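Local coordinates for uncharacterized protein (Pyrococcus horikoshii, PDB 2P8T) that is of unknown function but may bind ATP and have aminoacyl-tRNA ligase activity, at residues V90-Y95 with E146-V151; I100-P105 with I185-E190. All blocks are in the same frame, centred on the assembly; numbering follows the deposited sequence.

Contact 1. Residues V90-Y95 with E146-V151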
# COMPACT_ATOMS: atom_id res chain seq x y z
N VAL A 90 -6.35 9.30 -2.83
CA VAL A 90 -6.33 10.40 -3.77
C VAL A 90 -7.41 10.14 -4.83
O VAL A 90 -8.13 9.14 -4.78
CB VAL A 90 -4.92 10.59 -4.45
CG1 VAL A 90 -3.85 10.94 -3.42
CG2 VAL A 90 -4.51 9.33 -5.24
N SER A 91 -7.52 11.05 -5.79
CA SER A 91 -8.42 10.86 -6.92
C SER A 91 -7.67 11.19 -8.22
O SER A 91 -7.01 12.22 -8.31
CB SER A 91 -9.67 11.73 -6.74
OG SER A 91 -10.29 12.00 -7.99
N VAL A 92 -7.75 10.29 -9.20
CA VAL A 92 -7.04 10.51 -10.46
C VAL A 92 -8.08 10.44 -11.57
O VAL A 92 -8.72 9.41 -11.75
CB VAL A 92 -5.91 9.45 -10.70
CG1 VAL A 92 -5.20 9.70 -12.04
CG2 VAL A 92 -4.90 9.46 -9.57
N ASP A 93 -8.27 11.56 -12.28
CA ASP A 93 -9.21 11.61 -13.40
C ASP A 93 -10.57 11.03 -12.97
O ASP A 93 -11.20 10.29 -13.73
CB ASP A 93 -8.64 10.85 -14.61
CG ASP A 93 -7.54 11.63 -15.35
OD1 ASP A 93 -7.75 12.83 -15.63
OD2 ASP A 93 -6.47 11.04 -15.66
N GLY A 94 -10.99 11.33 -11.74
CA GLY A 94 -12.28 10.89 -11.21
C GLY A 94 -12.39 9.47 -10.66
O GLY A 94 -13.47 9.08 -10.22
N TYR A 95 -11.30 8.71 -10.70
CA TYR A 95 -11.24 7.36 -10.09
C TYR A 95 -10.58 7.40 -8.71
O TYR A 95 -9.65 8.18 -8.51
CB TYR A 95 -10.44 6.42 -10.99
CG TYR A 95 -11.06 6.21 -12.34
CD1 TYR A 95 -12.12 5.32 -12.51
CD2 TYR A 95 -10.60 6.92 -13.45
CE1 TYR A 95 -12.70 5.14 -13.75
CE2 TYR A 95 -11.17 6.74 -14.69
CZ TYR A 95 -12.22 5.85 -14.84
OH TYR A 95 -12.79 5.67 -16.08
N GLU A 146 2.12 19.52 -12.02
CA GLU A 146 1.73 20.15 -13.28
C GLU A 146 0.56 19.43 -13.93
O GLU A 146 -0.29 20.06 -14.55
CB GLU A 146 2.90 20.19 -14.24
CG GLU A 146 4.03 21.09 -13.77
CD GLU A 146 4.98 21.44 -14.89
OE1 GLU A 146 5.17 20.61 -15.81
OE2 GLU A 146 5.54 22.56 -14.82
N MET A 147 0.51 18.11 -13.76
CA MET A 147 -0.59 17.30 -14.31
C MET A 147 -1.67 17.05 -13.27
O MET A 147 -2.85 17.04 -13.61
CB MET A 147 -0.08 15.94 -14.84
CG MET A 147 0.92 15.98 -16.02
SD MET A 147 1.27 14.35 -16.77
CE MET A 147 -0.41 14.01 -17.41
N TYR A 148 -1.26 16.79 -12.02
CA TYR A 148 -2.19 16.40 -10.95
C TYR A 148 -1.98 17.17 -9.63
O TYR A 148 -1.50 16.61 -8.63
CB TYR A 148 -2.14 14.88 -10.67
CG TYR A 148 -2.47 14.07 -11.90
CD1 TYR A 148 -3.80 13.84 -12.28
CD2 TYR A 148 -1.46 13.57 -12.69
CE1 TYR A 148 -4.10 13.10 -13.44
CE2 TYR A 148 -1.75 12.83 -13.84
CZ TYR A 148 -3.06 12.60 -14.19
OH TYR A 148 -3.29 11.88 -15.35
N PRO A 149 -2.37 18.45 -9.63
CA PRO A 149 -2.07 19.31 -8.48
C PRO A 149 -2.74 18.90 -7.16
O PRO A 149 -2.12 19.00 -6.10
CB PRO A 149 -2.56 20.70 -8.93
CG PRO A 149 -3.58 20.42 -10.01
CD PRO A 149 -3.15 19.14 -10.68
N GLU A 150 -3.99 18.44 -7.21
CA GLU A 150 -4.68 18.00 -6.00
C GLU A 150 -4.09 16.70 -5.43
O GLU A 150 -4.01 16.52 -4.21
CB GLU A 150 -6.19 17.91 -6.22
CG GLU A 150 -6.87 19.28 -6.43
CD GLU A 150 -6.53 20.32 -5.35
OE1 GLU A 150 -6.60 20.01 -4.14
OE2 GLU A 150 -6.19 21.46 -5.71
N VAL A 151 -3.66 15.81 -6.32
CA VAL A 151 -3.01 14.56 -5.90
C VAL A 151 -1.69 14.85 -5.20
O VAL A 151 -1.46 14.37 -4.09
CB VAL A 151 -2.77 13.61 -7.12
CG1 VAL A 151 -1.97 12.38 -6.70
CG2 VAL A 151 -4.11 13.20 -7.74

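Contact 2. Residues I100-P105 with I185-E190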
# COMPACT_ATOMS: atom_id res chain seq x y z
N ILE A 100 1.46 5.67 -2.18
CA ILE A 100 2.39 5.14 -1.18
C ILE A 100 3.82 5.55 -1.54
O ILE A 100 4.30 5.29 -2.65
CB ILE A 100 2.30 3.58 -1.05
CG1 ILE A 100 0.85 3.12 -0.81
CG2 ILE A 100 3.26 3.08 0.04
CD1 ILE A 100 0.67 1.57 -0.75
N VAL A 101 4.50 6.17 -0.59
CA VAL A 101 5.91 6.52 -0.74
C VAL A 101 6.71 5.29 -0.35
O VAL A 101 6.46 4.69 0.71
CB VAL A 101 6.33 7.70 0.17
CG1 VAL A 101 7.83 8.02 0.04
CG2 VAL A 101 5.48 8.92 -0.08
N VAL A 102 7.66 4.92 -1.20
CA VAL A 102 8.61 3.84 -0.89
C VAL A 102 9.97 4.47 -0.57
O VAL A 102 10.57 5.15 -1.40
CB VAL A 102 8.76 2.85 -2.07
CG1 VAL A 102 9.72 1.73 -1.69
CG2 VAL A 102 7.40 2.29 -2.47
N LYS A 103 10.43 4.23 0.66
CA LYS A 103 11.63 4.85 1.18
C LYS A 103 12.84 4.08 0.75
O LYS A 103 12.82 2.85 0.74
CB LYS A 103 11.53 4.97 2.71
CG LYS A 103 10.48 5.99 3.12
CD LYS A 103 9.74 5.63 4.40
CE LYS A 103 8.81 6.77 4.79
NZ LYS A 103 7.99 6.50 6.00
N ASN A 104 13.90 4.81 0.40
CA ASN A 104 15.13 4.24 -0.18
C ASN A 104 14.89 3.04 -1.11
O ASN A 104 15.33 1.93 -0.81
CB ASN A 104 16.18 3.91 0.92
CG ASN A 104 17.52 3.40 0.34
OD1 ASN A 104 18.06 3.98 -0.61
ND2 ASN A 104 18.04 2.31 0.90
N PRO A 105 14.18 3.27 -2.25
CA PRO A 105 13.82 2.19 -3.16
C PRO A 105 15.03 1.67 -3.93
O PRO A 105 16.05 2.36 -4.02
CB PRO A 105 12.85 2.87 -4.14
CG PRO A 105 13.31 4.30 -4.15
CD PRO A 105 13.69 4.58 -2.74
N ILE A 185 6.64 -5.48 -4.63
CA ILE A 185 7.71 -5.74 -5.62
C ILE A 185 9.00 -4.96 -5.27
O ILE A 185 10.11 -5.50 -5.30
CB ILE A 185 7.27 -5.39 -7.08
CG1 ILE A 185 6.12 -6.29 -7.54
CG2 ILE A 185 8.49 -5.47 -8.04
CD1 ILE A 185 5.32 -5.75 -8.70
N LEU A 186 8.85 -3.69 -4.92
CA LEU A 186 10.00 -2.82 -4.67
C LEU A 186 10.77 -3.16 -3.39
O LEU A 186 12.00 -2.91 -3.29
CB LEU A 186 9.53 -1.36 -4.60
CG LEU A 186 9.24 -0.74 -5.97
CD1 LEU A 186 8.44 0.55 -5.79
CD2 LEU A 186 10.54 -0.52 -6.74
N LYS A 187 10.06 -3.71 -2.41
CA LYS A 187 10.63 -3.96 -1.08
C LYS A 187 10.59 -5.44 -0.65
O LYS A 187 10.74 -5.75 0.55
CB LYS A 187 9.92 -3.08 -0.05
CG LYS A 187 10.33 -1.62 -0.11
CD LYS A 187 11.85 -1.48 0.10
CE LYS A 187 12.21 -0.06 0.47
NZ LYS A 187 13.64 0.08 0.89
N LYS A 188 10.40 -6.32 -1.63
CA LYS A 188 10.25 -7.78 -1.45
C LYS A 188 11.29 -8.37 -0.49
O LYS A 188 10.96 -9.14 0.42
CB LYS A 188 10.36 -8.45 -2.84
CG LYS A 188 10.11 -9.97 -2.90
CD LYS A 188 10.42 -10.55 -4.30
CE LYS A 188 11.92 -10.65 -4.61
NZ LYS A 188 12.25 -11.69 -5.67
N GLU A 189 12.56 -8.01 -0.70
CA GLU A 189 13.66 -8.57 0.09
C GLU A 189 13.70 -8.01 1.51
O GLU A 189 14.41 -8.54 2.37
CB GLU A 189 14.99 -8.35 -0.64
CG GLU A 189 15.06 -9.03 -2.04
CD GLU A 189 16.33 -8.72 -2.82
OE1 GLU A 189 17.37 -9.36 -2.53
OE2 GLU A 189 16.30 -7.85 -3.72
N GLU A 190 12.96 -6.93 1.77
CA GLU A 190 13.02 -6.28 3.06
C GLU A 190 11.81 -6.55 3.95
O GLU A 190 11.82 -6.20 5.13
CB GLU A 190 13.22 -4.76 2.90
CG GLU A 190 14.34 -4.35 1.91
CD GLU A 190 15.69 -4.94 2.24
OE1 GLU A 190 16.08 -4.89 3.44
OE2 GLU A 190 16.36 -5.44 1.30

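Contact 1. Residues V90-Y95 with E146-V151
The Tyr148 ring meets Asp93 at its edge, with OD2 of the acid lying in the ring plane, while a methyl of Val92 comes in obliquely. Tyr148 OH donates a long hydrogen bond of 3.3 Å to Asp93 OD2. It reaches OD2 on the syn side but 33° out of the carboxylate plane, and carboxylate and ring are turned 76° against each other. With CG of Tyr148 opposite its carbonyl carbon (chi1 -59°), the ring points at the turn, and Val92 CG1 packs 3.8 Å from Tyr148 CE1.

Deeper in, Val151 lays one methyl against the strand backbone and the other against a side chain. Val151 CG2 presses on Ser91 O at 3.1 Å, a tight fit, and Val151 CG1 touches Val90 CG1 at 4.0 Å, the two side chains crossing at about a right angle. Short branched valines suit this place, where a strand runs close to the start of helix 149-154; Val92 and Val151 also both reach Ile166 of strand 163-168.

Asp93 and Gly94 form the corners of a type I' turn, which closes a two-residue beta hairpin between strands 88-92 and 95-102. Both adopt positive phi, easy for glycine and tolerable for aspartate. Because the one polar link is long, tilted and on the exposed side, it probably adds orientation more than strength, leaving cohesion mainly to the valines and the tyrosine ring.

Contact 2. Residues I100-P105 with I185-E190
Strand 95-102 brings Val102 up to the C-terminal part of helix 172-187 and then gives way to a loop, in which Asn104 has left-handed backbone angles (phi 36°, psi 64°). This bend leaves the carbonyl oxygens of Lys103 and Asn104 both within reach of Lys187. On the other side, a backbone bond of 2.8 Å from Glu190 N to Lys187 O accompanies the turn of the chain there.

Val102 splits its two methyls between neighbours: CG2 touches Leu186 CD1 at 3.9 Å, and CG1 lies 3.8 Å from Lys187 CE. This is helix-on-sheet packing in an antiparallel alpha+beta domain, with Leu186 also resting on Leu113 of helix 110-119 and on Phe108.

A lysine suits position 187 because its long aliphatic part can run past Val102 in the opposite direction before it turns polar. The chain is bent at chi2 (-59°) and extended from there on. Lys187 NZ then bonds Asn104 O at 3.0 Å, arriving well above the carbonyl plane, and makes a weak second bond to Lys103 O. The CB of Lys103 points away from the helix, and its NZ hydrogen-bonds Leu81 O and Phe84 O and forms a salt bridge with Asp157.

After the helices and small two-stranded sheet of its N-terminal part, the chain enters strand 88-92, turns at the hairpin and returns along strand 95-102, so the opening segments of both contacts belong to neighbouring strands of one antiparallel sheet. Contact 1 closes its loop when helix 149-154 comes back to the hairpin, with 50 residues between its two segments. Contact 2 starts inside that loop but ends beyond it, when helix 172-187 returns to the end of strand 95-102; the two loops therefore cross. Their centres lie about 23 Å apart and they do not touch. Contact 1 ties the hairpin turn to the short helix, and contact 2 ties the far end of the second strand to the long one.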